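Local coordinates for beta-phenylalanine aminotransferase (Variovorax paradoxus, PDB 4AO9), which catalyses transamination of beta-phenylalanine with pyridoxal-5'-phosphate as cofactor, probably passing the amino group to a keto acid, as in class-III aminotransferases, at residues E138-Q142 with P269-N274; I143-T149 with G296-A302; L256-V262 with I278-T284. All blocks are in the same frame, centred on the assembly; numbering follows the deposited sequence.

Contact 1 (E138-Q142 with P269-N274); sequences ERFPQ and PHGLAN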
loop_
_atom_site.group_PDB
_atom_site.type_symbol
_atom_site.label_atom_id
_atom_site.label_comp_id
_atom_site.label_asym_id
_atom_site.label_seq_id
_atom_site.Cartn_x
_atom_site.Cartn_y
_atom_site.Cartn_z
ATOM N N GLU A 138 15.205 -17.445 -2.266
ATOM C CA GLU A 138 15.499 -18.880 -2.359
ATOM C C GLU A 138 14.343 -19.651 -2.982
ATOM O O GLU A 138 14.565 -20.608 -3.737
ATOM C CB GLU A 138 15.846 -19.453 -0.986
ATOM C CG GLU A 138 17.209 -19.026 -0.500
ATOM C CD GLU A 138 17.496 -19.420 0.950
ATOM O OE1 GLU A 138 16.566 -19.834 1.685
ATOM O OE2 GLU A 138 18.663 -19.271 1.353
ATOM N N ARG A 139 13.116 -19.247 -2.671
ATOM C CA ARG A 139 11.927 -19.912 -3.185
ATOM C C ARG A 139 11.683 -19.597 -4.655
ATOM O O ARG A 139 11.194 -20.443 -5.404
ATOM C CB ARG A 139 10.709 -19.508 -2.352
ATOM C CG ARG A 139 9.437 -20.267 -2.692
ATOM C CD ARG A 139 8.401 -20.022 -1.627
ATOM N NE ARG A 139 7.118 -20.676 -1.901
ATOM C CZ ARG A 139 6.349 -21.212 -0.959
ATOM N NH1 ARG A 139 6.744 -21.207 0.313
ATOM N NH2 ARG A 139 5.186 -21.755 -1.289
ATOM N N PHE A 140 12.027 -18.373 -5.057
ATOM C CA PHE A 140 11.818 -17.912 -6.421
ATOM C C PHE A 140 13.158 -17.379 -6.948
ATOM O O PHE A 140 13.417 -16.174 -6.925
ATOM C CB PHE A 140 10.739 -16.817 -6.449
ATOM C CG PHE A 140 9.447 -17.208 -5.769
ATOM C CD1 PHE A 140 8.552 -18.083 -6.380
ATOM C CD2 PHE A 140 9.111 -16.678 -4.526
ATOM C CE1 PHE A 140 7.354 -18.440 -5.762
ATOM C CE2 PHE A 140 7.908 -17.020 -3.905
ATOM C CZ PHE A 140 7.034 -17.908 -4.520
ATOM N N PRO A 141 14.029 -18.285 -7.425
ATOM C CA PRO A 141 15.409 -17.899 -7.731
ATOM C C PRO A 141 15.589 -16.894 -8.876
ATOM O O PRO A 141 16.682 -16.330 -9.035
ATOM C CB PRO A 141 16.087 -19.238 -8.047
ATOM C CG PRO A 141 15.240 -20.253 -7.388
ATOM C CD PRO A 141 13.841 -19.745 -7.508
ATOM N N GLN A 142 14.536 -16.662 -9.660
ATOM C CA GLN A 142 14.533 -15.572 -10.644
ATOM C C GLN A 142 14.533 -14.201 -9.966
ATOM O O GLN A 142 14.701 -13.170 -10.628
ATOM C CB GLN A 142 13.341 -15.685 -11.605
ATOM C CG GLN A 142 11.974 -15.446 -10.956
ATOM C CD GLN A 142 11.331 -16.710 -10.407
ATOM O OE1 GLN A 142 11.966 -17.516 -9.717
ATOM N NE2 GLN A 142 10.046 -16.882 -10.711
ATOM N N PRO A 269 5.231 -25.254 -6.412
ATOM C CA PRO A 269 6.207 -25.099 -5.326
ATOM C C PRO A 269 7.087 -23.847 -5.453
ATOM O O PRO A 269 7.412 -23.215 -4.446
ATOM C CB PRO A 269 7.034 -26.383 -5.428
ATOM C CG PRO A 269 6.039 -27.382 -5.920
ATOM C CD PRO A 269 5.219 -26.639 -6.931
ATOM N N HIS A 270 7.434 -23.481 -6.683
ATOM C CA HIS A 270 8.249 -22.300 -6.923
ATOM C C HIS A 270 7.579 -21.300 -7.870
ATOM O O HIS A 270 8.245 -20.525 -8.561
ATOM C CB HIS A 270 9.642 -22.724 -7.378
ATOM C CG HIS A 270 10.317 -23.607 -6.380
ATOM N ND1 HIS A 270 10.895 -23.113 -5.230
ATOM C CD2 HIS A 270 10.428 -24.956 -6.310
ATOM C CE1 HIS A 270 11.370 -24.116 -4.513
ATOM N NE2 HIS A 270 11.088 -25.245 -5.139
ATOM N N GLY A 271 6.251 -21.328 -7.874
ATOM C CA GLY A 271 5.467 -20.404 -8.691
ATOM C C GLY A 271 5.263 -20.880 -10.117
ATOM O O GLY A 271 5.968 -21.767 -10.612
ATOM N N LEU A 272 4.309 -20.258 -10.795
ATOM C CA LEU A 272 3.928 -20.684 -12.137
ATOM C C LEU A 272 5.018 -20.466 -13.189
ATOM O O LEU A 272 5.269 -21.356 -13.991
ATOM C CB LEU A 272 2.608 -20.033 -12.555
ATOM C CG LEU A 272 1.977 -20.584 -13.844
ATOM C CD1 LEU A 272 1.781 -22.087 -13.789
ATOM C CD2 LEU A 272 0.663 -19.885 -14.126
ATOM N N ALA A 273 5.680 -19.313 -13.185
ATOM C CA ALA A 273 6.697 -19.045 -14.206
ATOM C C ALA A 273 7.808 -20.091 -14.181
ATOM O O ALA A 273 8.233 -20.567 -15.240
ATOM C CB ALA A 273 7.264 -17.639 -14.058
ATOM N N ASN A 274 8.237 -20.487 -12.981
ATOM C CA ASN A 274 9.237 -21.557 -12.857
ATOM C C ASN A 274 8.752 -22.902 -13.370
ATOM O O ASN A 274 9.517 -23.636 -14.010
ATOM C CB ASN A 274 9.765 -21.674 -11.426
ATOM C CG ASN A 274 10.754 -20.582 -11.098
ATOM O OD1 ASN A 274 11.558 -20.192 -11.944
ATOM N ND2 ASN A 274 10.689 -20.060 -9.876
HETATM O O HOH W 1 7.792 -18.734 -10.667
#

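Contact 2 (I143-T149 with G296-A302); sequences IEQLRFT and GAFGGRA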
loop_
_atom_site.group_PDB
_atom_site.type_symbol
_atom_site.label_atom_id
_atom_site.label_comp_id
_atom_site.label_asym_id
_atom_site.label_seq_id
_atom_site.Cartn_x
_atom_site.Cartn_y
_atom_site.Cartn_z
ATOM N N ILE A 143 14.351 -14.203 -8.644
ATOM C CA ILE A 143 14.451 -12.977 -7.852
ATOM C C ILE A 143 15.814 -12.987 -7.156
ATOM O O ILE A 143 16.028 -13.723 -6.181
ATOM C CB ILE A 143 13.295 -12.869 -6.839
ATOM C CG1 ILE A 143 11.953 -12.831 -7.584
ATOM C CG2 ILE A 143 13.482 -11.651 -5.933
ATOM C CD1 ILE A 143 10.735 -12.873 -6.668
ATOM N N GLU A 144 16.753 -12.216 -7.700
ATOM C CA GLU A 144 18.119 -12.154 -7.165
ATOM C C GLU A 144 18.179 -11.206 -5.977
ATOM O O GLU A 144 18.870 -11.485 -4.985
ATOM C CB GLU A 144 19.120 -11.724 -8.244
ATOM C CG GLU A 144 19.183 -12.723 -9.387
ATOM C CD GLU A 144 20.096 -12.326 -10.526
ATOM O OE1 GLU A 144 20.553 -11.165 -10.622
ATOM O OE2 GLU A 144 20.393 -13.232 -11.341
ATOM N N GLN A 145 17.499 -10.066 -6.107
ATOM C CA GLN A 145 17.253 -9.161 -4.982
ATOM C C GLN A 145 15.841 -8.626 -5.105
ATOM O O GLN A 145 15.260 -8.634 -6.191
ATOM C CB GLN A 145 18.209 -7.979 -4.990
ATOM C CG GLN A 145 19.670 -8.340 -4.816
ATOM C CD GLN A 145 20.524 -7.107 -4.710
ATOM O OE1 GLN A 145 20.272 -6.099 -5.374
ATOM N NE2 GLN A 145 21.520 -7.161 -3.846
ATOM N N LEU A 146 15.288 -8.164 -3.983
ATOM C CA LEU A 146 13.929 -7.619 -3.964
ATOM C C LEU A 146 13.843 -6.428 -3.035
ATOM O O LEU A 146 14.773 -6.163 -2.267
ATOM C CB LEU A 146 12.919 -8.685 -3.515
ATOM C CG LEU A 146 13.062 -9.306 -2.119
ATOM C CD1 LEU A 146 12.565 -8.383 -1.000
ATOM C CD2 LEU A 146 12.315 -10.635 -2.039
ATOM N N ARG A 147 12.727 -5.707 -3.132
ATOM C CA ARG A 147 12.309 -4.755 -2.104
ATOM C C ARG A 147 10.848 -5.023 -1.761
ATOM O O ARG A 147 10.084 -5.490 -2.608
ATOM C CB ARG A 147 12.497 -3.315 -2.575
ATOM C CG ARG A 147 13.965 -2.924 -2.736
ATOM C CD ARG A 147 14.101 -1.559 -3.337
ATOM N NE ARG A 147 13.776 -0.469 -2.415
ATOM C CZ ARG A 147 14.646 0.202 -1.663
ATOM N NH1 ARG A 147 15.943 -0.114 -1.634
ATOM N NH2 ARG A 147 14.198 1.210 -0.923
ATOM N N PHE A 148 10.468 -4.733 -0.522
ATOM C CA PHE A 148 9.091 -4.896 -0.066
ATOM C C PHE A 148 8.279 -3.627 -0.268
ATOM O O PHE A 148 8.806 -2.504 -0.208
ATOM C CB PHE A 148 9.065 -5.250 1.419
ATOM C CG PHE A 148 9.726 -6.555 1.735
ATOM C CD1 PHE A 148 9.177 -7.752 1.284
ATOM C CD2 PHE A 148 10.869 -6.588 2.516
ATOM C CE1 PHE A 148 9.780 -8.974 1.594
ATOM C CE2 PHE A 148 11.485 -7.809 2.828
ATOM C CZ PHE A 148 10.948 -8.992 2.361
ATOM N N THR A 149 6.992 -3.831 -0.514
ATOM C CA THR A 149 6.030 -2.757 -0.634
ATOM C C THR A 149 4.838 -3.069 0.269
ATOM O O THR A 149 4.810 -4.106 0.950
ATOM C CB THR A 149 5.548 -2.598 -2.091
ATOM O OG1 THR A 149 4.894 -3.811 -2.491
ATOM C CG2 THR A 149 6.710 -2.331 -3.034
ATOM N N GLY A 296 3.548 -6.519 -0.345
ATOM C CA GLY A 296 3.899 -6.770 -1.744
ATOM C C GLY A 296 5.415 -6.833 -1.841
ATOM O O GLY A 296 6.129 -6.491 -0.885
ATOM N N ALA A 297 5.922 -7.296 -2.978
ATOM C CA ALA A 297 7.372 -7.233 -3.239
ATOM C C ALA A 297 7.613 -7.184 -4.728
ATOM O O ALA A 297 6.828 -7.700 -5.513
ATOM C CB ALA A 297 8.128 -8.433 -2.616
ATOM N N PHE A 298 8.678 -6.507 -5.119
ATOM C CA PHE A 298 9.152 -6.586 -6.496
ATOM C C PHE A 298 10.618 -6.926 -6.460
ATOM O O PHE A 298 11.344 -6.490 -5.567
ATOM C CB PHE A 298 8.881 -5.295 -7.291
ATOM C CG PHE A 298 9.711 -4.099 -6.871
ATOM C CD1 PHE A 298 9.413 -3.390 -5.710
ATOM C CD2 PHE A 298 10.760 -3.643 -7.683
ATOM C CE1 PHE A 298 10.169 -2.264 -5.332
ATOM C CE2 PHE A 298 11.517 -2.529 -7.315
ATOM C CZ PHE A 298 11.222 -1.844 -6.145
ATOM N N GLY A 299 11.055 -7.737 -7.419
ATOM C CA GLY A 299 12.465 -8.097 -7.487
ATOM C C GLY A 299 12.788 -8.770 -8.796
ATOM O O GLY A 299 11.922 -8.899 -9.675
ATOM N N GLY A 300 14.032 -9.208 -8.921
ATOM C CA GLY A 300 14.468 -9.843 -10.159
ATOM C C GLY A 300 15.952 -9.650 -10.316
ATOM O O GLY A 300 16.703 -9.806 -9.361
ATOM N N ARG A 301 16.376 -9.294 -11.520
ATOM C CA ARG A 301 17.800 -9.107 -11.822
ATOM C C ARG A 301 18.454 -8.111 -10.882
ATOM O O ARG A 301 17.946 -7.008 -10.696
ATOM C CB ARG A 301 17.967 -8.593 -13.249
ATOM C CG ARG A 301 17.753 -9.613 -14.326
ATOM C CD ARG A 301 17.507 -8.939 -15.680
ATOM N NE ARG A 301 18.614 -8.057 -16.077
ATOM C CZ ARG A 301 18.685 -7.443 -17.259
ATOM N NH1 ARG A 301 17.730 -7.646 -18.155
ATOM N NH2 ARG A 301 19.705 -6.634 -17.546
ATOM N N ALA A 302 19.588 -8.497 -10.302
ATOM C CA ALA A 302 20.342 -7.609 -9.426
ATOM C C ALA A 302 20.755 -6.304 -10.126
ATOM O O ALA A 302 20.748 -5.240 -9.498
ATOM C CB ALA A 302 21.563 -8.331 -8.862
HETATM O O HOH W 2 21.904 -4.690 -6.805
#

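Contact 3 (L256-V262 with I278-T284); sequences LLVFDEV and IRSDLTT. With PLP (pyridoxal-5'-phosphate), chain C.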
loop_
_atom_site.group_PDB
_atom_site.type_symbol
_atom_site.label_atom_id
_atom_site.label_comp_id
_atom_site.label_asym_id
_atom_site.label_seq_id
_atom_site.Cartn_x
_atom_site.Cartn_y
_atom_site.Cartn_z
ATOM N N LEU A 256 12.232 -5.225 -20.960
ATOM C CA LEU A 256 12.173 -6.161 -19.839
ATOM C C LEU A 256 10.845 -6.898 -19.832
ATOM O O LEU A 256 9.801 -6.310 -20.108
ATOM C CB LEU A 256 12.374 -5.419 -18.511
ATOM C CG LEU A 256 13.681 -4.650 -18.283
ATOM C CD1 LEU A 256 13.688 -4.109 -16.862
ATOM C CD2 LEU A 256 14.896 -5.541 -18.482
ATOM N N LEU A 257 10.878 -8.183 -19.516
ATOM C CA LEU A 257 9.640 -8.917 -19.274
ATOM C C LEU A 257 9.406 -8.930 -17.778
ATOM O O LEU A 257 10.312 -9.264 -17.008
ATOM C CB LEU A 257 9.735 -10.360 -19.781
ATOM C CG LEU A 257 8.566 -11.313 -19.520
ATOM C CD1 LEU A 257 7.316 -10.879 -20.293
ATOM C CD2 LEU A 257 8.982 -12.735 -19.905
ATOM N N VAL A 258 8.202 -8.542 -17.369
ATOM C CA VAL A 258 7.818 -8.582 -15.956
ATOM C C VAL A 258 6.631 -9.519 -15.802
ATOM O O VAL A 258 5.573 -9.311 -16.418
ATOM C CB VAL A 258 7.471 -7.175 -15.412
ATOM C CG1 VAL A 258 6.994 -7.263 -13.960
ATOM C CG2 VAL A 258 8.665 -6.228 -15.546
ATOM N N PHE A 259 6.827 -10.579 -15.018
ATOM C CA PHE A 259 5.710 -11.429 -14.642
ATOM C C PHE A 259 5.093 -10.952 -13.333
ATOM O O PHE A 259 5.767 -10.888 -12.287
ATOM C CB PHE A 259 6.132 -12.892 -14.482
ATOM C CG PHE A 259 6.259 -13.674 -15.775
ATOM C CD1 PHE A 259 5.386 -13.496 -16.849
ATOM C CD2 PHE A 259 7.237 -14.656 -15.871
ATOM C CE1 PHE A 259 5.507 -14.267 -18.012
ATOM C CE2 PHE A 259 7.376 -15.422 -17.037
ATOM C CZ PHE A 259 6.521 -15.226 -18.100
ATOM N N ASP A 260 3.797 -10.666 -13.403
ATOM C CA ASP A 260 3.008 -10.391 -12.216
ATOM C C ASP A 260 2.572 -11.734 -11.640
ATOM O O ASP A 260 1.640 -12.355 -12.150
ATOM C CB ASP A 260 1.804 -9.512 -12.596
ATOM C CG ASP A 260 0.920 -9.184 -11.402
ATOM O OD1 ASP A 260 1.023 -9.862 -10.361
ATOM O OD2 ASP A 260 0.118 -8.242 -11.510
ATOM N N GLU A 261 3.270 -12.172 -10.594
ATOM C CA GLU A 261 2.935 -13.430 -9.912
ATOM C C GLU A 261 2.312 -13.173 -8.548
ATOM O O GLU A 261 2.342 -14.026 -7.658
ATOM C CB GLU A 261 4.148 -14.369 -9.825
ATOM C CG GLU A 261 4.669 -14.822 -11.201
ATOM C CD GLU A 261 5.144 -16.249 -11.196
ATOM O OE1 GLU A 261 4.285 -17.147 -11.205
ATOM O OE2 GLU A 261 6.366 -16.459 -11.147
ATOM N N VAL A 262 1.667 -12.019 -8.403
ATOM C CA VAL A 262 0.971 -11.733 -7.136
ATOM C C VAL A 262 0.007 -12.868 -6.793
ATOM O O VAL A 262 -0.084 -13.278 -5.641
ATOM C CB VAL A 262 0.260 -10.358 -7.170
ATOM C CG1 VAL A 262 -0.690 -10.190 -5.972
ATOM C CG2 VAL A 262 1.286 -9.223 -7.214
ATOM N N ILE A 278 9.925 -20.240 -17.897
ATOM C CA ILE A 278 10.145 -18.938 -18.524
ATOM C C ILE A 278 10.621 -17.942 -17.477
ATOM O O ILE A 278 9.947 -17.714 -16.461
ATOM C CB ILE A 278 8.885 -18.407 -19.253
ATOM C CG1 ILE A 278 8.371 -19.460 -20.243
ATOM C CG2 ILE A 278 9.196 -17.079 -19.966
ATOM C CD1 ILE A 278 6.989 -19.182 -20.796
ATOM N N ARG A 279 11.782 -17.352 -17.736
ATOM C CA ARG A 279 12.430 -16.427 -16.808
ATOM C C ARG A 279 12.097 -14.986 -17.167
ATOM O O ARG A 279 12.461 -14.522 -18.243
ATOM C CB ARG A 279 13.952 -16.619 -16.829
ATOM C CG ARG A 279 14.734 -15.586 -16.009
ATOM C CD ARG A 279 14.939 -16.044 -14.576
ATOM N NE ARG A 279 16.182 -16.797 -14.386
ATOM C CZ ARG A 279 17.209 -16.407 -13.625
ATOM N NH1 ARG A 279 17.172 -15.264 -12.952
ATOM N NH2 ARG A 279 18.286 -17.176 -13.529
ATOM N N SER A 280 11.410 -14.284 -16.271
ATOM C CA SER A 280 11.216 -12.837 -16.434
ATOM C C SER A 280 12.368 -12.046 -15.814
ATOM O O SER A 280 13.061 -12.521 -14.917
ATOM C CB SER A 280 9.881 -12.411 -15.823
ATOM O OG SER A 280 9.819 -12.775 -14.450
ATOM N N ASP A 281 12.563 -10.823 -16.309
ATOM C CA ASP A 281 13.577 -9.919 -15.774
ATOM C C ASP A 281 13.238 -9.395 -14.385
ATOM O O ASP A 281 14.138 -9.195 -13.561
ATOM C CB ASP A 281 13.795 -8.758 -16.733
ATOM C CG ASP A 281 14.253 -9.230 -18.086
ATOM O OD1 ASP A 281 15.471 -9.482 -18.230
ATOM O OD2 ASP A 281 13.401 -9.379 -18.981
ATOM N N LEU A 282 11.945 -9.186 -14.134
ATOM C CA LEU A 282 11.423 -8.862 -12.802
ATOM C C LEU A 282 10.190 -9.708 -12.550
ATOM O O LEU A 282 9.537 -10.174 -13.502
ATOM C CB LEU A 282 11.052 -7.376 -12.665
ATOM C CG LEU A 282 12.178 -6.353 -12.853
ATOM C CD1 LEU A 282 11.585 -4.950 -12.923
ATOM C CD2 LEU A 282 13.207 -6.430 -11.732
ATOM N N THR A 283 9.869 -9.875 -11.268
ATOM C CA THR A 283 8.687 -10.582 -10.824
ATOM C C THR A 283 8.082 -9.778 -9.684
ATOM O O THR A 283 8.806 -9.289 -8.810
ATOM C CB THR A 283 9.066 -11.971 -10.300
ATOM O OG1 THR A 283 9.632 -12.729 -11.381
ATOM C CG2 THR A 283 7.839 -12.712 -9.751
ATOM N N THR A 284 6.756 -9.667 -9.686
ATOM C CA THR A 284 6.066 -9.063 -8.549
ATOM C C THR A 284 5.293 -10.129 -7.774
ATOM O O THR A 284 4.829 -11.131 -8.341
ATOM C CB THR A 284 5.159 -7.913 -8.977
ATOM O OG1 THR A 284 4.216 -8.388 -9.948
ATOM C CG2 THR A 284 6.003 -6.775 -9.585
HETATM N N1 PLP C . -1.820 -8.290 -9.436
HETATM C C2 PLP C . -2.535 -9.410 -9.335
HETATM C C2A PLP C . -2.336 -10.466 -10.425
HETATM C C3 PLP C . -3.410 -9.596 -8.261
HETATM O O3 PLP C . -4.053 -10.659 -8.194
HETATM C C4 PLP C . -3.568 -8.616 -7.267
HETATM C C4A PLP C . -4.501 -8.779 -6.051
HETATM C C5 PLP C . -2.811 -7.436 -7.445
HETATM C C6 PLP C . -1.952 -7.311 -8.537
HETATM C C5A PLP C . -2.905 -6.269 -6.445
HETATM O O4P PLP C . -2.467 -6.508 -5.174
HETATM P P PLP C . -3.037 -5.555 -4.007
HETATM O O1P PLP C . -4.589 -5.812 -3.914
HETATM O O2P PLP C . -2.768 -4.058 -4.392
HETATM O O3P PLP C . -2.268 -5.926 -2.783
HETATM O O HOH W 3 8.428 -15.051 -12.381
#

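Contact 1 (E138-Q142 with P269-N274)
The backbones come nearest at F140 and H270, their CA atoms 5.7 Å apart, where the chain leaving helix 129-139 runs beside the loop that leads into helix 272-276. Helix 272-276 belongs to the beta-alpha-beta crossover between strands 256-260 and 282-286 of the large aminotransferase sheet, and G271 sits at the N-cap position of that helix. H270 ND1 donates to R139 O over 2.7 Å; the acceptor lies close to the imidazole plane, and the ring N-H arrives on a carbonyl lone pair, which fixes the ring's rotation. F140 turns its edge to the same loop: CD1 stands 3.3 Å from H270 O, and CE1 faces G271, where the lack of a side chain lets the ring come close. One face of the phenyl ring is covered off-centre by CG of its neighbour R139, whose guanidinium runs on past P269 O to the carbonyl of F339. Further along both segments, Q142 and N274 approach from opposite directions with their amide planes 76° apart. The Q142 chain bends at chi2 (-90°), and this turn brings OE1 to N274 ND2 at 2.9 Å. N274 ND2 also donates to H270 O, 2.8 Å away within its own segment, so one amide nitrogen ties the two acceptors together. A water finishes the junction, accepting from Q142 NE2 and N274 N and donating to H270 O.

Contact 2 (I143-T149 with G296-A302)
An antiparallel pair with a classic beta bulge joins strand 145-149, outermost of the seven-stranded sheet within this chain, to strand 296-300: E144 and Q145 both face G300. G300 O accepts from E144 N at 2.9 Å and more weakly from Q145 N, while G300 N returns a bond to Q145 O. Further along, R147 and F298 form a hydrogen-bonded pair, with R147 N 2.9 Å from F298 O. Glycines let the strands close up: L146 CA lies 3.8 Å from G299 CA. The E144 chain, extended beyond CG (chi2 177°), carries OE1 to A302 N at 2.9 Å; this almost straight bond meets the carboxylate on its anti side. F298 and R147 lie side by side and point the same way, R147 CB being 3.8 Å from F298 CE1, and T149 CG2 meets the edge of that ring. On the other face, L146 CD1 sits over the centre of the F148 ring. The R147 guanidinium continues to H317 and to N59 of the second subunit, which also bonds the L146 backbone and, through S60, F148 N. L146 and F148 pack against helix 129-139, T149 and F298 against helix 152-167, and strand 296-300 runs between 145-149 and 282-286.

Contact 3 (L256-V262 with I278-T284)
The F259 ring has L257 CD2 over one face, offset toward the rim, and I278 O at its edge, 3.5 Å from CE2. I278 CG2 also reaches CZ, the two side chains crossing at about a right angle, while S280 CB comes in obliquely at CD2. V262 covers one face of the cofactor's pyridine ring, CG1 3.5 Å from PLP C4, and D260 OD2 comes in at the ring edge, near its plane, 2.8 Å from PLP N1. H180 ND1 and N156 ND2 are hydrogen-bonded to D260 OD2, and the other oxygen, OD1, accepts from V262 N in an Asx turn; the carboxylate is thus held at both oxygens. This is a beta-alpha-beta crossover in the large sheet of this class-III (fold type I) aminotransferase: strands 256-260 and 282-286 lie parallel, joined through helix 272-276, and D260 lies on the first of them, toward the cofactor. The ladder runs F259 N to L282 O, T284 N to F259 O and E261 N to T284 O, the last at 2.9 Å. L282 O takes a second bond, from S280 OG, which reaches it from the opposite face of the carbonyl plane. Where the ladder begins, D281 OD2 accepts from L257 N at 2.8 Å on the anti side of its carboxylate, a group also in salt bridges with R247 and R301. At the other end, T284 OG1 lies 3.3 Å from D260 CA and bonds N156. A water donates to both E261 OE2 and T283 OG1.

How the contacts relate
Contacts 2 and 3 are buried and belong to one sheet, where strands 296-300 and 282-286 are neighbours: G299 O probably accepts from T283 N. Their chemistry is mainly backbone ladder, antiparallel in contact 2 and parallel in contact 3. Contact 1 is only partly buried and joins loops and helix ends, and there side-chain amides, an imidazole and a water do the bonding. It adjoins contact 2 directly at Q142-I143 and shares with contact 3 the crossover containing helix 272-276, where E261 OE1 probably accepts from A273 N. Cofactor-pocket residues D260 and V262 lie in contact 3, whereas contact 2 meets the second subunit.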